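Long-range contacts in SloR (Streptococcus mutans, PDB 5CVI), which probably binds DNA as a metal-binding homodimer of the DtxR/MntR family and regulates transcription in response to manganese: residues P3-Y8 with K43-E48; D177-L182 with Y191-D196. All blocks are in the same frame, centred on the assembly; numbering follows the deposited sequence.

Close to the N terminus, the chain turns into helix 7-18, and contact 1 (3-8 with 43-48) closes a loop of 34 residues, most of them helical, when the end of helix 35-47 returns to that start. The tie lies within the N-terminal DNA-binding domain and holds Asp7, one ligand of a zinc site. The chain then runs on through helix 63-85 and the following helices before contact 2 (177-182 with 191-196) opens in the FeoA domain, pairing strands 178-185 and 190-195 across a hairpin with eight residues between the segments. The two contacts follow in series and neither nest nor cross. The centres of contact 1 and contact 2 are about 40 Å apart, on opposite sides of the chain's centre.

Contact 1 (P3-Y8 with K43-E48). With ZN (zinc ion), chain H.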
ATOM      1  N   PRO B   3      -8.895   9.823   7.343  1.00 73.28           N
ATOM      2  CA  PRO B   3      -9.723   9.702   6.137  1.00 61.15           C
ATOM      3  C   PRO B   3      -9.757  11.024   5.383  1.00 54.02           C
ATOM      4  O   PRO B   3     -10.004  12.059   6.001  1.00 54.58           O
ATOM      5  CB  PRO B   3     -11.119   9.391   6.696  1.00 56.88           C
ATOM      6  CG  PRO B   3     -10.897   8.939   8.103  1.00 57.89           C
ATOM      7  CD  PRO B   3      -9.688   9.678   8.575  1.00 65.90           C
ATOM      8  N   ASN B   4      -9.509  11.000   4.077  1.00 51.70           N
ATOM      9  CA  ASN B   4      -9.563  12.230   3.294  1.00 52.89           C
ATOM     10  C   ASN B   4     -10.991  12.561   2.867  1.00 41.56           C
ATOM     11  O   ASN B   4     -11.922  11.812   3.156  1.00 31.32           O
ATOM     12  CB  ASN B   4      -8.636  12.163   2.076  1.00 52.48           C
ATOM     13  CG  ASN B   4      -9.255  11.416   0.913  1.00 47.58           C
ATOM     14  OD1 ASN B   4      -9.847  10.355   1.090  1.00 50.94           O
ATOM     15  ND2 ASN B   4      -9.130  11.976  -0.285  1.00 42.31           N
ATOM     16  N   LYS B   5     -11.150  13.686   2.178  1.00 37.56           N
ATOM     17  CA  LYS B   5     -12.459  14.161   1.742  1.00 31.79           C
ATOM     18  C   LYS B   5     -13.254  13.131   0.938  1.00 28.18           C
ATOM     19  O   LYS B   5     -14.479  13.083   1.023  1.00 25.22           O
ATOM     20  CB  LYS B   5     -12.306  15.454   0.932  1.00 27.85           C
ATOM     21  CG  LYS B   5     -11.161  15.417  -0.066  1.00 35.21           C
ATOM     22  CD  LYS B   5     -11.023  16.725  -0.830  1.00 41.14           C
ATOM     23  CE  LYS B   5      -9.637  16.860  -1.442  1.00 46.29           C
ATOM     24  NZ  LYS B   5      -9.222  15.641  -2.197  1.00 47.20           N
ATOM     25  N   GLU B   6     -12.552  12.312   0.163  1.00 28.54           N
ATOM     26  CA  GLU B   6     -13.196  11.407  -0.788  1.00 34.96           C
ATOM     27  C   GLU B   6     -14.115  10.369  -0.134  1.00 33.52           C
ATOM     28  O   GLU B   6     -15.099   9.932  -0.737  1.00 29.69           O
ATOM     29  CB  GLU B   6     -12.142  10.728  -1.673  1.00 35.72           C
ATOM     30  CG  GLU B   6     -11.340  11.704  -2.526  1.00 37.04           C
ATOM     31  CD  GLU B   6     -10.281  11.023  -3.376  1.00 48.39           C
ATOM     32  OE1 GLU B   6     -10.137   9.787  -3.278  1.00 47.41           O
ATOM     33  OE2 GLU B   6      -9.591  11.730  -4.142  1.00 58.17           O
ATOM     34  N   ASP B   7     -13.801   9.991   1.100  1.00 29.04           N
ATOM     35  CA  ASP B   7     -14.575   8.982   1.819  1.00 23.29           C
ATOM     36  C   ASP B   7     -16.014   9.419   2.073  1.00 22.42           C
ATOM     37  O   ASP B   7     -16.892   8.593   2.320  1.00 22.62           O
ATOM     38  CB  ASP B   7     -13.890   8.623   3.136  1.00 24.87           C
ATOM     39  CG  ASP B   7     -12.556   7.947   2.926  1.00 27.73           C
ATOM     40  OD1 ASP B   7     -12.384   7.305   1.869  1.00 35.92           O
ATOM     41  OD2 ASP B   7     -11.680   8.062   3.808  1.00 33.08           O
ATOM     42  N   TYR B   8     -16.247  10.724   2.008  1.00 21.74           N
ATOM     43  CA  TYR B   8     -17.590  11.272   2.126  1.00 22.59           C
ATOM     44  C   TYR B   8     -18.441  10.797   0.950  1.00 20.58           C
ATOM     45  O   TYR B   8     -19.643  10.579   1.088  1.00 24.63           O
ATOM     46  CB  TYR B   8     -17.531  12.801   2.175  1.00 20.77           C
ATOM     47  CG  TYR B   8     -18.868  13.478   2.366  1.00 32.23           C
ATOM     48  CD1 TYR B   8     -19.432  13.605   3.628  1.00 31.59           C
ATOM     49  CD2 TYR B   8     -19.560  14.005   1.284  1.00 32.35           C
ATOM     50  CE1 TYR B   8     -20.654  14.230   3.807  1.00 20.96           C
ATOM     51  CE2 TYR B   8     -20.780  14.630   1.452  1.00 33.47           C
ATOM     52  CZ  TYR B   8     -21.324  14.741   2.715  1.00 34.54           C
ATOM     53  OH  TYR B   8     -22.539  15.366   2.884  1.00 20.84           O
ATOM     54  N   LYS B  43     -16.771  21.041   1.604  1.00 23.40           N
ATOM     55  CA  LYS B  43     -16.393  22.304   0.980  1.00 24.52           C
ATOM     56  C   LYS B  43     -15.452  22.051  -0.195  1.00 29.31           C
ATOM     57  O   LYS B  43     -15.627  22.611  -1.277  1.00 27.41           O
ATOM     58  CB  LYS B  43     -15.728  23.219   2.011  1.00 26.88           C
ATOM     59  CG  LYS B  43     -15.352  24.608   1.509  1.00 31.50           C
ATOM     60  CD  LYS B  43     -14.658  25.398   2.619  1.00 41.96           C
ATOM     61  CE  LYS B  43     -14.423  26.851   2.240  1.00 49.59           C
ATOM     62  NZ  LYS B  43     -13.895  27.628   3.401  1.00 48.19           N
ATOM     63  N   LYS B  44     -14.458  21.196   0.025  1.00 23.63           N
ATOM     64  CA  LYS B  44     -13.504  20.844  -1.020  1.00 25.68           C
ATOM     65  C   LYS B  44     -14.173  20.051  -2.142  1.00 29.03           C
ATOM     66  O   LYS B  44     -13.873  20.248  -3.317  1.00 34.46           O
ATOM     67  CB  LYS B  44     -12.330  20.050  -0.434  1.00 24.87           C
ATOM     68  CG  LYS B  44     -11.435  20.854   0.506  1.00 40.65           C
ATOM     69  CD  LYS B  44     -10.291  20.004   1.049  1.00 41.71           C
ATOM     70  CE  LYS B  44      -9.247  20.853   1.767  1.00 38.96           C
ATOM     71  NZ  LYS B  44      -9.823  21.623   2.904  1.00 40.50           N
ATOM     72  N   LEU B  45     -15.081  19.155  -1.769  1.00 31.14           N
ATOM     73  CA  LEU B  45     -15.771  18.307  -2.738  1.00 30.39           C
ATOM     74  C   LEU B  45     -16.666  19.114  -3.677  1.00 27.62           C
ATOM     75  O   LEU B  45     -16.852  18.748  -4.837  1.00 21.53           O
ATOM     76  CB  LEU B  45     -16.573  17.218  -2.017  1.00 24.93           C
ATOM     77  CG  LEU B  45     -15.737  16.277  -1.145  1.00 23.19           C
ATOM     78  CD1 LEU B  45     -16.617  15.351  -0.320  1.00 24.06           C
ATOM     79  CD2 LEU B  45     -14.769  15.469  -1.999  1.00 20.95           C
ATOM     80  N   LEU B  46     -17.218  20.212  -3.171  1.00 29.25           N
ATOM     81  CA  LEU B  46     -18.050  21.095  -3.983  1.00 31.27           C
ATOM     82  C   LEU B  46     -17.221  21.826  -5.037  1.00 29.35           C
ATOM     83  O   LEU B  46     -17.650  21.982  -6.182  1.00 24.12           O
ATOM     84  CB  LEU B  46     -18.789  22.101  -3.098  1.00 22.63           C
ATOM     85  CG  LEU B  46     -19.809  21.521  -2.118  1.00 22.99           C
ATOM     86  CD1 LEU B  46     -20.318  22.590  -1.167  1.00 25.75           C
ATOM     87  CD2 LEU B  46     -20.965  20.886  -2.873  1.00 21.81           C
ATOM     88  N   LEU B  47     -16.029  22.266  -4.640  1.00 29.62           N
ATOM     89  CA  LEU B  47     -15.130  22.997  -5.526  1.00 35.30           C
ATOM     90  C   LEU B  47     -14.584  22.100  -6.628  1.00 48.63           C
ATOM     91  O   LEU B  47     -14.367  22.541  -7.761  1.00 59.42           O
ATOM     92  CB  LEU B  47     -13.969  23.582  -4.727  1.00 30.83           C
ATOM     93  CG  LEU B  47     -14.346  24.543  -3.600  1.00 32.82           C
ATOM     94  CD1 LEU B  47     -13.110  24.951  -2.804  1.00 33.47           C
ATOM     95  CD2 LEU B  47     -15.055  25.769  -4.161  1.00 28.28           C
ATOM     96  N   GLU B  48     -14.362  20.835  -6.287  1.00 43.62           N
ATOM     97  CA  GLU B  48     -13.783  19.881  -7.222  1.00 37.53           C
ATOM     98  C   GLU B  48     -14.866  19.120  -7.983  1.00 30.24           C
ATOM     99  O   GLU B  48     -14.591  18.127  -8.655  1.00 24.03           O
ATOM    100  CB  GLU B  48     -12.818  18.942  -6.492  1.00 38.25           C
ATOM    101  CG  GLU B  48     -11.587  19.675  -5.960  1.00 54.17           C
ATOM    102  CD  GLU B  48     -10.867  18.936  -4.843  1.00 65.83           C
ATOM    103  OE1 GLU B  48     -10.967  17.692  -4.777  1.00 73.31           O
ATOM    104  OE2 GLU B  48     -10.200  19.609  -4.025  1.00 62.29           O
TER
HETATM  105 ZN    ZN H 301     -10.737   6.218   1.520  1.00 23.52          ZN
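Apolar contact comes first: Leu45, near the end of helix 35-47, sets its two methyls against Lys5 and Tyr8. Its CD2 rests on Lys5 CB at 3.8 Å, while CD1 fits between Lys5 O and the Tyr8 ring, which it approaches obliquely, 3.6 Å from Tyr8 CD2. Tyr8 has CG anti to its backbone N (chi1 -177°), which sets CB and the CD2 atom of the ring beside Leu45 CD1 and the side chain in contact with Val38, Met41 and Val42 of the same helix; the phenol OH is hydrogen-bonded to Asn24 OD1. The aliphatic part of Lys5 extends the greasy strip, crossing Lys44 at about a right angle with CD 3.6 Å from Lys44 CB.

The ionic part is loose. Lys5 NZ and Glu48 OE1 form a long salt bridge of 3.7 Å. The Lys5 chain bends at its last torsion (chi4 49°), so that NZ is no closer to OE1 than CE is.

No hydrogen bond crosses between the segments. Lys5 O, which Leu45 CD1 approaches to 3.4 Å, accepts Tyr8 N at 3.1 Å, just after the type I turn Asn4-Asp7.

Metal binding lies on another side of this turn. Asp7 points away from 43-48, and its OD1 binds zinc at 2.0 Å with Glu99, Glu102 and His103, while Glu6 touches His103. The join between the metal-bound turn and the last turn of helix 35-47 in the DNA-binding domain therefore rests on hydrocarbon packing, with one long ion pair at its margin.

Contact 2 (D177-L182 with Y191-D196); sequences DELRLL and YTIEKD
Ile193 packs against three residues of the neighbouring strand, Leu179, Arg180 and Leu181. Its CB sits 3.5 Å from Arg180 O. From there CG2 branches to Leu181 CD1, with the two side chains crossing at about a right angle. The other branch, CG1, is set between the backbone N and the carbonyl carbon (chi1 75°) and continues extended to CD1, which ends against Leu179 CB at 3.8 Å and also touches Leu179 CD2. Ile193 thus spans from one leucine to the other on a single face of the sheet; Val202 of strand 198-203 adjoins it, and Tyr153 of strand 151-158 touches Leu179.

Backbone bonds hold the strands in antiparallel register. Arg180 and Glu194 are a hydrogen-bonded pair, with Arg180 N to Glu194 O at 2.8 Å and Glu194 N returning to Arg180 O. Leu181 and Ile193 form the next, non-hydrogen-bonded pair. Beyond it, Leu182 N meets Thr192 O at 2.8 Å, nearly head-on to the carbonyl.

The face bearing Arg180 and Glu194 is mixed: an ion pair with Leu182 CD1 beside Glu194 CB. The two charged side chains lie alongside, pointing the same way, and NH1 forms a salt bridge with OE1 at the guanidinium edge, its modelled length doubtfully short; Glu194 OE2 is held by Gly197 N. At the hairpin's open end, Lys195 NZ lies between two carboxylates, 3.4 Å from Asp177 OD2 in a weak bond and 3.0 Å from Asp196 OD2. Lys174 N also binds Asp177 OD2.

This two-stranded hairpin of the SH3-like FeoA domain therefore combines a largely apolar buried face with a mixed one carrying an ion pair, and the lysine probably offsets the negative charge of both aspartates.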
ATOM      1  N   ASP B 177     -25.420 -17.310   6.951  1.00 27.19           N
ATOM      2  CA  ASP B 177     -26.239 -17.928   7.986  1.00 29.47           C
ATOM      3  C   ASP B 177     -27.716 -17.927   7.615  1.00 37.71           C
ATOM      4  O   ASP B 177     -28.227 -16.955   7.056  1.00 38.39           O
ATOM      5  CB  ASP B 177     -26.043 -17.218   9.326  1.00 38.08           C
ATOM      6  CG  ASP B 177     -24.878 -17.779  10.119  1.00 47.47           C
ATOM      7  OD1 ASP B 177     -24.470 -18.928   9.843  1.00 53.80           O
ATOM      8  OD2 ASP B 177     -24.379 -17.074  11.022  1.00 43.52           O
ATOM      9  N   GLU B 178     -28.392 -19.030   7.924  1.00 39.93           N
ATOM     10  CA  GLU B 178     -29.837 -19.114   7.767  1.00 32.77           C
ATOM     11  C   GLU B 178     -30.522 -18.601   9.031  1.00 35.80           C
ATOM     12  O   GLU B 178     -30.334 -19.147  10.118  1.00 41.29           O
ATOM     13  CB  GLU B 178     -30.272 -20.556   7.484  1.00 32.89           C
ATOM     14  CG  GLU B 178     -29.847 -21.093   6.126  1.00 43.69           C
ATOM     15  CD  GLU B 178     -30.303 -22.523   5.883  1.00 52.01           C
ATOM     16  OE1 GLU B 178     -30.834 -23.151   6.823  1.00 49.71           O
ATOM     17  OE2 GLU B 178     -30.130 -23.019   4.747  1.00 60.79           O
ATOM     18  N   LEU B 179     -31.307 -17.541   8.892  1.00 20.47           N
ATOM     19  CA  LEU B 179     -32.089 -17.031  10.010  1.00 24.46           C
ATOM     20  C   LEU B 179     -33.565 -16.935   9.634  1.00 26.68           C
ATOM     21  O   LEU B 179     -33.916 -16.387   8.591  1.00 30.59           O
ATOM     22  CB  LEU B 179     -31.546 -15.679  10.475  1.00 23.89           C
ATOM     23  CG  LEU B 179     -31.027 -14.754   9.376  1.00 24.72           C
ATOM     24  CD1 LEU B 179     -32.168 -14.003   8.705  1.00 24.46           C
ATOM     25  CD2 LEU B 179     -29.990 -13.793   9.932  1.00 19.79           C
ATOM     26  N   ARG B 180     -34.422 -17.491  10.485  1.00 25.33           N
ATOM     27  CA  ARG B 180     -35.856 -17.509  10.229  1.00 27.95           C
ATOM     28  C   ARG B 180     -36.528 -16.294  10.866  1.00 28.44           C
ATOM     29  O   ARG B 180     -36.494 -16.121  12.086  1.00 24.70           O
ATOM     30  CB  ARG B 180     -36.474 -18.813  10.755  1.00 32.90           C
ATOM     31  CG  ARG B 180     -37.973 -18.959  10.515  1.00 33.73           C
ATOM     32  CD  ARG B 180     -38.502 -20.302  11.019  1.00 37.87           C
ATOM     33  NE  ARG B 180     -38.064 -21.430  10.197  1.00 46.94           N
ATOM     34  CZ  ARG B 180     -36.950 -22.126  10.404  1.00 56.93           C
ATOM     35  NH1 ARG B 180     -36.144 -21.813  11.411  1.00 55.51           N
ATOM     36  NH2 ARG B 180     -36.640 -23.137   9.603  1.00 64.10           N
ATOM     37  N   LEU B 181     -37.128 -15.449  10.031  1.00 31.76           N
ATOM     38  CA  LEU B 181     -37.859 -14.284  10.515  1.00 37.01           C
ATOM     39  C   LEU B 181     -39.244 -14.696  10.998  1.00 35.66           C
ATOM     40  O   LEU B 181     -40.090 -15.110  10.203  1.00 34.65           O
ATOM     41  CB  LEU B 181     -37.981 -13.229   9.415  1.00 42.64           C
ATOM     42  CG  LEU B 181     -38.808 -11.993   9.778  1.00 46.11           C
ATOM     43  CD1 LEU B 181     -38.239 -11.318  11.017  1.00 42.38           C
ATOM     44  CD2 LEU B 181     -38.866 -11.014   8.612  1.00 53.36           C
ATOM     45  N   LEU B 182     -39.470 -14.576  12.302  1.00 33.33           N
ATOM     46  CA  LEU B 182     -40.726 -15.005  12.902  1.00 37.91           C
ATOM     47  C   LEU B 182     -41.809 -13.936  12.797  1.00 40.30           C
ATOM     48  O   LEU B 182     -42.948 -14.224  12.433  1.00 39.45           O
ATOM     49  CB  LEU B 182     -40.509 -15.379  14.368  1.00 36.74           C
ATOM     50  CG  LEU B 182     -39.513 -16.504  14.633  1.00 24.32           C
ATOM     51  CD1 LEU B 182     -39.388 -16.761  16.126  1.00 24.03           C
ATOM     52  CD2 LEU B 182     -39.939 -17.770  13.904  1.00 25.69           C
ATOM     53  N   TYR B 191     -37.172  -6.731  14.656  1.00 28.78           N
ATOM     54  CA  TYR B 191     -37.529  -7.935  13.919  1.00 28.98           C
ATOM     55  C   TYR B 191     -37.081  -9.163  14.708  1.00 23.58           C
ATOM     56  O   TYR B 191     -35.896  -9.330  14.986  1.00 19.69           O
ATOM     57  CB  TYR B 191     -36.896  -7.922  12.522  1.00 27.75           C
ATOM     58  CG  TYR B 191     -37.367  -6.784  11.638  1.00 27.83           C
ATOM     59  CD1 TYR B 191     -36.870  -5.496  11.806  1.00 26.19           C
ATOM     60  CD2 TYR B 191     -38.304  -6.996  10.634  1.00 27.51           C
ATOM     61  CE1 TYR B 191     -37.299  -4.452  11.003  1.00 29.11           C
ATOM     62  CE2 TYR B 191     -38.737  -5.956   9.823  1.00 27.20           C
ATOM     63  CZ  TYR B 191     -38.230  -4.687  10.014  1.00 29.74           C
ATOM     64  OH  TYR B 191     -38.654  -3.649   9.217  1.00 29.83           O
ATOM     65  N   THR B 192     -38.033 -10.013  15.080  1.00 23.86           N
ATOM     66  CA  THR B 192     -37.715 -11.212  15.851  1.00 29.09           C
ATOM     67  C   THR B 192     -37.377 -12.385  14.934  1.00 29.03           C
ATOM     68  O   THR B 192     -38.228 -12.877  14.191  1.00 31.87           O
ATOM     69  CB  THR B 192     -38.859 -11.601  16.812  1.00 28.42           C
ATOM     70  OG1 THR B 192     -39.032 -10.569  17.790  1.00 28.96           O
ATOM     71  CG2 THR B 192     -38.536 -12.906  17.522  1.00 23.58           C
ATOM     72  N   ILE B 193     -36.122 -12.823  14.990  1.00 26.49           N
ATOM     73  CA  ILE B 193     -35.646 -13.895  14.126  1.00 22.06           C
ATOM     74  C   ILE B 193     -35.176 -15.090  14.942  1.00 26.80           C
ATOM     75  O   ILE B 193     -34.897 -14.971  16.135  1.00 28.42           O
ATOM     76  CB  ILE B 193     -34.495 -13.418  13.224  1.00 19.19           C
ATOM     77  CG1 ILE B 193     -33.202 -13.286  14.031  1.00 18.17           C
ATOM     78  CG2 ILE B 193     -34.855 -12.098  12.558  1.00 19.25           C
ATOM     79  CD1 ILE B 193     -31.984 -12.991  13.187  1.00 17.37           C
ATOM     80  N   GLU B 194     -35.088 -16.244  14.288  1.00 33.09           N
ATOM     81  CA  GLU B 194     -34.661 -17.473  14.943  1.00 27.96           C
ATOM     82  C   GLU B 194     -33.448 -18.069  14.234  1.00 29.01           C
ATOM     83  O   GLU B 194     -33.464 -18.281  13.021  1.00 21.32           O
ATOM     84  CB  GLU B 194     -35.816 -18.479  14.982  1.00 29.47           C
ATOM     85  CG  GLU B 194     -35.469 -19.833  15.591  1.00 35.57           C
ATOM     86  CD  GLU B 194     -34.815 -20.778  14.599  1.00 38.77           C
ATOM     87  OE1 GLU B 194     -35.134 -20.696  13.393  1.00 39.29           O
ATOM     88  OE2 GLU B 194     -33.977 -21.600  15.025  1.00 42.88           O
ATOM     89  N   LYS B 195     -32.398 -18.335  15.005  1.00 35.14           N
ATOM     90  CA  LYS B 195     -31.181 -18.946  14.485  1.00 35.78           C
ATOM     91  C   LYS B 195     -30.715 -20.056  15.416  1.00 35.75           C
ATOM     92  O   LYS B 195     -30.471 -19.816  16.599  1.00 26.32           O
ATOM     93  CB  LYS B 195     -30.073 -17.899  14.341  1.00 28.00           C
ATOM     94  CG  LYS B 195     -28.690 -18.494  14.150  1.00 33.09           C
ATOM     95  CD  LYS B 195     -27.595 -17.467  14.352  1.00 34.19           C
ATOM     96  CE  LYS B 195     -26.233 -18.131  14.481  1.00 35.39           C
ATOM     97  NZ  LYS B 195     -25.926 -19.010  13.317  1.00 34.90           N
ATOM     98  N   ASP B 196     -30.601 -21.268  14.879  1.00 41.89           N
ATOM     99  CA  ASP B 196     -30.134 -22.418  15.649  1.00 42.66           C
ATOM    100  C   ASP B 196     -30.996 -22.696  16.874  1.00 37.59           C
ATOM    101  O   ASP B 196     -30.499 -23.148  17.904  1.00 44.25           O
ATOM    102  CB  ASP B 196     -28.674 -22.230  16.065  1.00 48.31           C
ATOM    103  CG  ASP B 196     -27.743 -22.108  14.878  1.00 52.30           C
ATOM    104  OD1 ASP B 196     -28.017 -22.751  13.843  1.00 54.74           O
ATOM    105  OD2 ASP B 196     -26.744 -21.365  14.978  1.00 52.58           O
TER